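Local coordinates for protein AAC3-I (Uncultured bacterium, PDB 5HMN) that probably transfers an acetyl group from acetyl-coenzyme A to an amino group of aminoglycoside antibiotics, a reaction that confers resistance, at residues C[21-26]-C[34-39]; C[103-108]-C[134-139]. All coordinates share one frame; numbering follows the deposited sequence.

Contact 1: C[21-26]-C[34-39]; sequences LLATFG and TYTGNR
Tyr35 lies against one flank of the helical turn 21-26 and, as a residue, contributes the largest single share of the contact, 97 of the 288 Å² buried in all. Its CB starts 3.4 Å from Leu22 O, a carbonyl already taken up in the helix by Gly26 N. From there CG stands anti to the carbonyl carbon (chi1 -73°), which sends the ring past Phe25 and Gly26. Tyr35 CD1 comes 3.8 Å from Phe25 CB, which sits over one face of the tyrosine ring, 4.0 Å from its centroid and 21° off the normal, a CH-pi contact. Tyr35 CD2 passes Gly26 CA at 4.0 Å; the glycine has no side chain to stand in the way. The rings of Phe25 and Tyr35 meet obliquely, planes at 58° and centroids 5.9 Å apart, so neither stacks on the other. At the tip, OH leaves the helix behind and is hydrogen-bonded to Asp88 OD2 of strand 82-91, the strand that Phe25 also touches.

Beyond the ring, the backbone carbonyl of Tyr35 rests on Leu22, O to CB 3.4 Å. Thr36 adds its methyl, CG2 to Ala23 CA 3.7 Å, while its OG1 turns to Met32 O within its own short helix. No hydrogen bond crosses between the segments, so apolar and van der Waals contacts join them directly. Phe77 of the second subunit packs on Leu22, and Glu78 of that subunit on Tyr35. Helices 15-28 and 32-36, joined by a short connection, form the N-terminal helical pair that follows the first strand of the GNAT fold.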
loop_
_atom_site.group_PDB
_atom_site.type_symbol
_atom_site.label_atom_id
_atom_site.label_comp_id
_atom_site.label_asym_id
_atom_site.label_seq_id
_atom_site.Cartn_x
_atom_site.Cartn_y
_atom_site.Cartn_z
ATOM N N LEU C 21 15.378 -14.172 4.320
ATOM C CA LEU C 21 14.666 -13.617 3.177
ATOM C C LEU C 21 15.107 -12.177 2.917
ATOM O O LEU C 21 15.233 -11.760 1.767
ATOM C CB LEU C 21 13.154 -13.684 3.403
ATOM C CG LEU C 21 12.286 -13.165 2.255
ATOM C CD1 LEU C 21 12.670 -13.858 0.960
ATOM C CD2 LEU C 21 10.810 -13.369 2.563
ATOM N N LEU C 22 15.359 -11.430 3.991
ATOM C CA LEU C 22 15.860 -10.063 3.867
ATOM C C LEU C 22 17.193 -10.029 3.124
ATOM O O LEU C 22 17.444 -9.126 2.331
ATOM C CB LEU C 22 16.006 -9.416 5.244
ATOM C CG LEU C 22 14.710 -9.042 5.970
ATOM C CD1 LEU C 22 15.010 -8.403 7.323
ATOM C CD2 LEU C 22 13.865 -8.110 5.118
ATOM N N ALA C 23 18.041 -11.024 3.371
ATOM C CA ALA C 23 19.325 -11.130 2.681
ATOM C C ALA C 23 19.134 -11.445 1.196
ATOM O O ALA C 23 19.904 -10.991 0.349
ATOM C CB ALA C 23 20.200 -12.194 3.342
ATOM N N THR C 24 18.107 -12.228 0.887
ATOM C CA THR C 24 17.755 -12.521 -0.501
ATOM C C THR C 24 17.290 -11.263 -1.234
ATOM O O THR C 24 17.663 -11.032 -2.392
ATOM C CB THR C 24 16.655 -13.591 -0.580
ATOM O OG1 THR C 24 17.149 -14.813 -0.017
ATOM C CG2 THR C 24 16.239 -13.837 -2.028
ATOM N N PHE C 25 16.472 -10.458 -0.559
ATOM C CA PHE C 25 16.024 -9.180 -1.104
ATOM C C PHE C 25 17.210 -8.253 -1.362
ATOM O O PHE C 25 17.315 -7.650 -2.431
ATOM C CB PHE C 25 15.033 -8.495 -0.150
ATOM C CG PHE C 25 13.640 -9.073 -0.191
ATOM C CD1 PHE C 25 13.179 -9.725 -1.321
ATOM C CD2 PHE C 25 12.792 -8.956 0.901
ATOM C CE1 PHE C 25 11.900 -10.253 -1.363
ATOM C CE2 PHE C 25 11.511 -9.484 0.866
ATOM C CZ PHE C 25 11.065 -10.131 -0.271
ATOM N N GLY C 26 18.097 -8.150 -0.376
ATOM C CA GLY C 26 19.250 -7.269 -0.454
ATOM C C GLY C 26 20.151 -7.532 -1.642
ATOM O O GLY C 26 20.577 -6.603 -2.328
ATOM N N THR C 34 20.197 -1.598 3.072
ATOM C CA THR C 34 18.829 -1.264 3.450
ATOM C C THR C 34 18.102 -2.449 4.088
ATOM O O THR C 34 17.339 -2.278 5.039
ATOM C CB THR C 34 18.024 -0.775 2.231
ATOM O OG1 THR C 34 18.684 0.354 1.645
ATOM C CG2 THR C 34 16.613 -0.376 2.637
ATOM N N TYR C 35 18.356 -3.651 3.577
ATOM C CA TYR C 35 17.585 -4.826 3.981
ATOM C C TYR C 35 18.223 -5.636 5.105
ATOM O O TYR C 35 17.533 -6.384 5.794
ATOM C CB TYR C 35 17.339 -5.733 2.771
ATOM C CG TYR C 35 16.314 -5.173 1.811
ATOM C CD1 TYR C 35 14.959 -5.416 1.991
ATOM C CD2 TYR C 35 16.703 -4.391 0.731
ATOM C CE1 TYR C 35 14.017 -4.896 1.120
ATOM C CE2 TYR C 35 15.769 -3.865 -0.145
ATOM C CZ TYR C 35 14.428 -4.122 0.054
ATOM O OH TYR C 35 13.492 -3.606 -0.813
ATOM N N THR C 36 19.531 -5.491 5.295
ATOM C CA THR C 36 20.225 -6.252 6.327
ATOM C C THR C 36 21.082 -5.378 7.246
ATOM O O THR C 36 21.591 -5.857 8.259
ATOM C CB THR C 36 21.134 -7.341 5.713
ATOM O OG1 THR C 36 22.185 -6.730 4.951
ATOM C CG2 THR C 36 20.330 -8.274 4.813
ATOM N N GLY C 37 21.239 -4.106 6.893
ATOM C CA GLY C 37 22.110 -3.213 7.640
ATOM C C GLY C 37 21.560 -2.767 8.981
ATOM O O GLY C 37 22.314 -2.359 9.865
ATOM N N ASN C 38 20.243 -2.837 9.134
ATOM C CA ASN C 38 19.602 -2.453 10.386
ATOM C C ASN C 38 18.332 -3.258 10.621
ATOM O O ASN C 38 17.236 -2.700 10.691
ATOM C CB ASN C 38 19.290 -0.956 10.393
ATOM C CG ASN C 38 19.079 -0.410 11.794
ATOM O OD1 ASN C 38 18.717 -1.144 12.716
ATOM N ND2 ASN C 38 19.307 0.888 11.960
ATOM N N ARG C 39 18.493 -4.571 10.740
ATOM C CA ARG C 39 17.374 -5.492 10.909
ATOM C C ARG C 39 16.597 -5.209 12.193
ATOM O O ARG C 39 17.179 -4.819 13.204
ATOM C CB ARG C 39 17.876 -6.939 10.913
ATOM C CG ARG C 39 18.841 -7.267 9.784
ATOM C CD ARG C 39 19.448 -8.646 9.969
ATOM N NE ARG C 39 20.330 -9.011 8.867
ATOM C CZ ARG C 39 21.392 -9.799 8.993
ATOM N NH1 ARG C 39 21.708 -10.303 10.178
ATOM N NH2 ARG C 39 22.142 -10.081 7.935
#

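Contact 2: C[103-108]-C[134-139]; sequences ALIEKL and IALYSK. With COA (coenzyme A), chain J.
Ile105 and Leu136 reach toward each other tip to tip, CD1 to CD2 at 4.2 Å, between helices whose nearest CA atoms in these segments, those of Ile105 and Tyr137, are 10.0 Å apart. The same Ile105 CD1 meets the Tyr137 ring at its edge, 4.2 Å from CE1. An extended chain (chi2 177°) carries this methyl outward, and it makes every direct contact in an interface of just 76 Å². Leu89 of strand 82-91 touches both Ile105 and Tyr137 and so bridges the two helices. The wide spacing fits the GNAT fold, in which coenzyme A enters the opening between the splayed strands 82-91 and 119-124; its pyrophosphate lies at the start of helix 100-115, where the backbone N-H groups of Gly99 and Ala101 are hydrogen-bonded to the cofactor.

The cofactor packs more closely on helix 131-140 than the helices do on each other. Leu136 CD1 lies 3.5 Å from C5B, and Ala135 CB is 3.5 Å from N3A of the adenine. The thiol sulfur S1P is modelled at the edge of the Tyr137 ring, but implausibly close to OH, so this detail is doubtful. Toward solvent, the exposed Lys139 runs beside the ribose, its NZ 3.5 Å from C4B and hydrogen-bonded to Thr102 OG1 across the cleft.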
loop_
_atom_site.group_PDB
_atom_site.type_symbol
_atom_site.label_atom_id
_atom_site.label_comp_id
_atom_site.label_asym_id
_atom_site.label_seq_id
_atom_site.Cartn_x
_atom_site.Cartn_y
_atom_site.Cartn_z
ATOM N N ALA C 103 5.276 -18.809 -9.359
ATOM C CA ALA C 103 4.773 -19.697 -8.313
ATOM C C ALA C 103 4.436 -18.922 -7.046
ATOM O O ALA C 103 3.459 -19.225 -6.361
ATOM C CB ALA C 103 5.789 -20.793 -8.012
ATOM N N LEU C 104 5.248 -17.917 -6.732
ATOM C CA LEU C 104 4.993 -17.069 -5.574
ATOM C C LEU C 104 3.679 -16.296 -5.729
ATOM O O LEU C 104 2.891 -16.193 -4.794
ATOM C CB LEU C 104 6.153 -16.094 -5.365
ATOM C CG LEU C 104 7.436 -16.700 -4.797
ATOM C CD1 LEU C 104 8.594 -15.730 -4.948
ATOM C CD2 LEU C 104 7.231 -17.060 -3.335
ATOM N N ILE C 105 3.453 -15.758 -6.918
ATOM C CA ILE C 105 2.252 -14.971 -7.177
ATOM C C ILE C 105 1.026 -15.874 -7.234
ATOM O O ILE C 105 -0.052 -15.505 -6.770
ATOM C CB ILE C 105 2.395 -14.162 -8.479
ATOM C CG1 ILE C 105 3.547 -13.161 -8.335
ATOM C CG2 ILE C 105 1.101 -13.421 -8.813
ATOM C CD1 ILE C 105 3.829 -12.349 -9.569
ATOM N N GLU C 106 1.203 -17.073 -7.782
ATOM C CA GLU C 106 0.123 -18.051 -7.828
ATOM C C GLU C 106 -0.319 -18.417 -6.413
ATOM O O GLU C 106 -1.508 -18.600 -6.148
ATOM C CB GLU C 106 0.558 -19.303 -8.594
ATOM C CG GLU C 106 -0.497 -20.395 -8.647
ATOM C CD GLU C 106 -0.219 -21.429 -9.721
ATOM O OE1 GLU C 106 0.957 -21.827 -9.879
ATOM O OE2 GLU C 106 -1.176 -21.839 -10.412
ATOM N N LYS C 107 0.650 -18.509 -5.509
ATOM C CA LYS C 107 0.380 -18.780 -4.103
ATOM C C LYS C 107 -0.358 -17.615 -3.458
ATOM O O LYS C 107 -1.257 -17.814 -2.640
ATOM C CB LYS C 107 1.682 -19.054 -3.355
ATOM C CG LYS C 107 1.536 -19.163 -1.851
ATOM C CD LYS C 107 0.845 -20.448 -1.453
ATOM C CE LYS C 107 0.839 -20.609 0.057
ATOM N NZ LYS C 107 0.167 -21.870 0.473
ATOM N N LEU C 108 0.025 -16.398 -3.828
ATOM C CA LEU C 108 -0.605 -15.206 -3.272
ATOM C C LEU C 108 -2.060 -15.104 -3.731
ATOM O O LEU C 108 -2.916 -14.612 -2.998
ATOM C CB LEU C 108 0.172 -13.952 -3.673
ATOM C CG LEU C 108 -0.239 -12.656 -2.971
ATOM C CD1 LEU C 108 -0.049 -12.788 -1.466
ATOM C CD2 LEU C 108 0.549 -11.476 -3.511
ATOM N N ILE C 134 8.645 -6.328 -15.447
ATOM C CA ILE C 134 7.569 -5.793 -16.275
ATOM C C ILE C 134 7.016 -6.857 -17.220
ATOM O O ILE C 134 5.806 -6.939 -17.426
ATOM C CB ILE C 134 8.040 -4.575 -17.089
ATOM C CG1 ILE C 134 8.578 -3.494 -16.153
ATOM C CG2 ILE C 134 6.906 -4.020 -17.938
ATOM C CD1 ILE C 134 9.017 -2.239 -16.866
ATOM N N ALA C 135 7.898 -7.677 -17.785
ATOM C CA ALA C 135 7.464 -8.791 -18.624
ATOM C C ALA C 135 6.662 -9.785 -17.793
ATOM O O ALA C 135 5.695 -10.376 -18.273
ATOM C CB ALA C 135 8.653 -9.475 -19.273
ATOM N N LEU C 136 7.078 -9.958 -16.541
ATOM C CA LEU C 136 6.381 -10.821 -15.596
ATOM C C LEU C 136 5.001 -10.276 -15.252
ATOM O O LEU C 136 4.020 -11.009 -15.230
ATOM C CB LEU C 136 7.205 -10.981 -14.314
ATOM C CG LEU C 136 6.549 -11.742 -13.160
ATOM C CD1 LEU C 136 6.583 -13.239 -13.404
ATOM C CD2 LEU C 136 7.217 -11.396 -11.834
ATOM N N TYR C 137 4.929 -8.986 -14.962
ATOM C CA TYR C 137 3.670 -8.392 -14.542
ATOM C C TYR C 137 2.699 -8.208 -15.711
ATOM O O TYR C 137 1.483 -8.260 -15.524
ATOM C CB TYR C 137 3.929 -7.055 -13.850
ATOM C CG TYR C 137 4.654 -7.199 -12.531
ATOM C CD1 TYR C 137 4.477 -8.329 -11.742
ATOM C CD2 TYR C 137 5.518 -6.213 -12.080
ATOM C CE1 TYR C 137 5.139 -8.468 -10.534
ATOM C CE2 TYR C 137 6.183 -6.343 -10.874
ATOM C CZ TYR C 137 5.990 -7.472 -10.106
ATOM O OH TYR C 137 6.652 -7.604 -8.907
ATOM N N SER C 138 3.234 -8.001 -16.911
ATOM C CA SER C 138 2.390 -7.768 -18.087
ATOM C C SER C 138 1.618 -9.025 -18.488
ATOM O O SER C 138 0.525 -8.941 -19.053
ATOM C CB SER C 138 3.231 -7.278 -19.268
ATOM O OG SER C 138 3.877 -6.056 -18.959
ATOM N N LYS C 139 2.192 -10.186 -18.190
ATOM C CA LYS C 139 1.562 -11.461 -18.504
ATOM C C LYS C 139 0.434 -11.794 -17.523
ATOM O O LYS C 139 -0.517 -12.491 -17.875
ATOM C CB LYS C 139 2.602 -12.588 -18.499
ATOM C CG LYS C 139 3.054 -12.989 -17.102
ATOM C CD LYS C 139 4.267 -13.900 -17.081
ATOM C CE LYS C 139 4.209 -14.819 -15.864
ATOM N NZ LYS C 139 4.578 -16.226 -16.190
HETATM N N1A COA J . 13.233 -11.226 -19.551
HETATM C C2A COA J . 12.078 -11.412 -20.245
HETATM N N3A COA J . 10.997 -12.005 -19.721
HETATM C C4A COA J . 11.069 -12.421 -18.450
HETATM C C5A COA J . 12.197 -12.263 -17.746
HETATM C C6A COA J . 13.291 -11.666 -18.304
HETATM N N6A COA J . 14.586 -11.349 -17.825
HETATM N N7A COA J . 11.995 -12.770 -16.543
HETATM C C8A COA J . 10.751 -13.268 -16.500
HETATM N N9A COA J . 10.187 -13.043 -17.684
HETATM C C1B COA J . 8.916 -13.374 -18.076
HETATM C C2B COA J . 8.877 -14.410 -18.876
HETATM O O2B COA J . 7.673 -14.329 -19.669
HETATM C C3B COA J . 8.704 -15.602 -17.955
HETATM O O3B COA J . 8.153 -16.646 -18.525
HETATM P P3B COA J . 8.957 -17.628 -19.448
HETATM O O7A COA J . 8.088 -18.786 -19.667
HETATM O O8A COA J . 9.210 -16.977 -20.723
HETATM O O9A COA J . 10.273 -18.052 -18.899
HETATM C C4B COA J . 7.748 -14.958 -16.874
HETATM O O4B COA J . 8.041 -13.714 -16.768
HETATM C C5B COA J . 7.954 -15.641 -15.506
HETATM O O5B COA J . 9.301 -15.754 -15.142
HETATM P P1A COA J . 9.668 -16.272 -13.730
HETATM O O1A COA J . 10.657 -17.291 -13.896
HETATM O O2A COA J . 8.509 -16.801 -13.095
HETATM O O3A COA J . 10.363 -15.120 -13.023
HETATM P P2A COA J . 11.551 -15.217 -12.052
HETATM O O4A COA J . 11.368 -16.299 -11.172
HETATM O O5A COA J . 12.744 -15.332 -12.795
HETATM O O6A COA J . 11.735 -13.855 -11.343
HETATM C CBP COA J . 11.916 -11.531 -11.005
HETATM C CCP COA J . 11.415 -12.662 -11.921
HETATM C CDP COA J . 11.298 -11.657 -9.626
HETATM C CEP COA J . 11.487 -10.167 -11.576
HETATM C CAP COA J . 13.414 -11.628 -10.945
HETATM O OAP COA J . 13.896 -11.245 -12.159
HETATM C C9P COA J . 14.018 -10.724 -9.913
HETATM O O9P COA J . 14.101 -11.050 -8.794
HETATM N N8P COA J . 14.544 -9.465 -10.268
HETATM C C7P COA J . 15.155 -8.601 -9.347
HETATM C C6P COA J . 14.217 -7.781 -8.443
HETATM C C5P COA J . 12.935 -7.198 -9.081
HETATM O O5P COA J . 12.945 -6.641 -10.154
HETATM N N4P COA J . 11.730 -7.333 -8.317
HETATM C C3P COA J . 10.446 -6.867 -8.723
HETATM C C2P COA J . 9.739 -6.067 -7.598
HETATM S S1P COA J . 8.046 -5.744 -8.069
#

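How the contacts relate
The two contacts occupy opposite sides of the chain's centre, with their own centres 22 Å apart and nearest atoms about 7 Å apart, so they do not touch. Strand 82-91 links them: Asp88 and Ala90 meet side chains of contact 1, whereas Leu89, between them in sequence, packs on Ile105 and Tyr137 of contact 2. Coenzyme A is the other common reference. Contact 2 supplies four residues of its pocket, while the side chain of Phe25 in contact 1 remains about 7 Å from the cofactor. Both contacts touch the second subunit: Phe77 of that subunit packs on Leu22 of contact 1, and its Leu147 and Phe149 pack on contact 2.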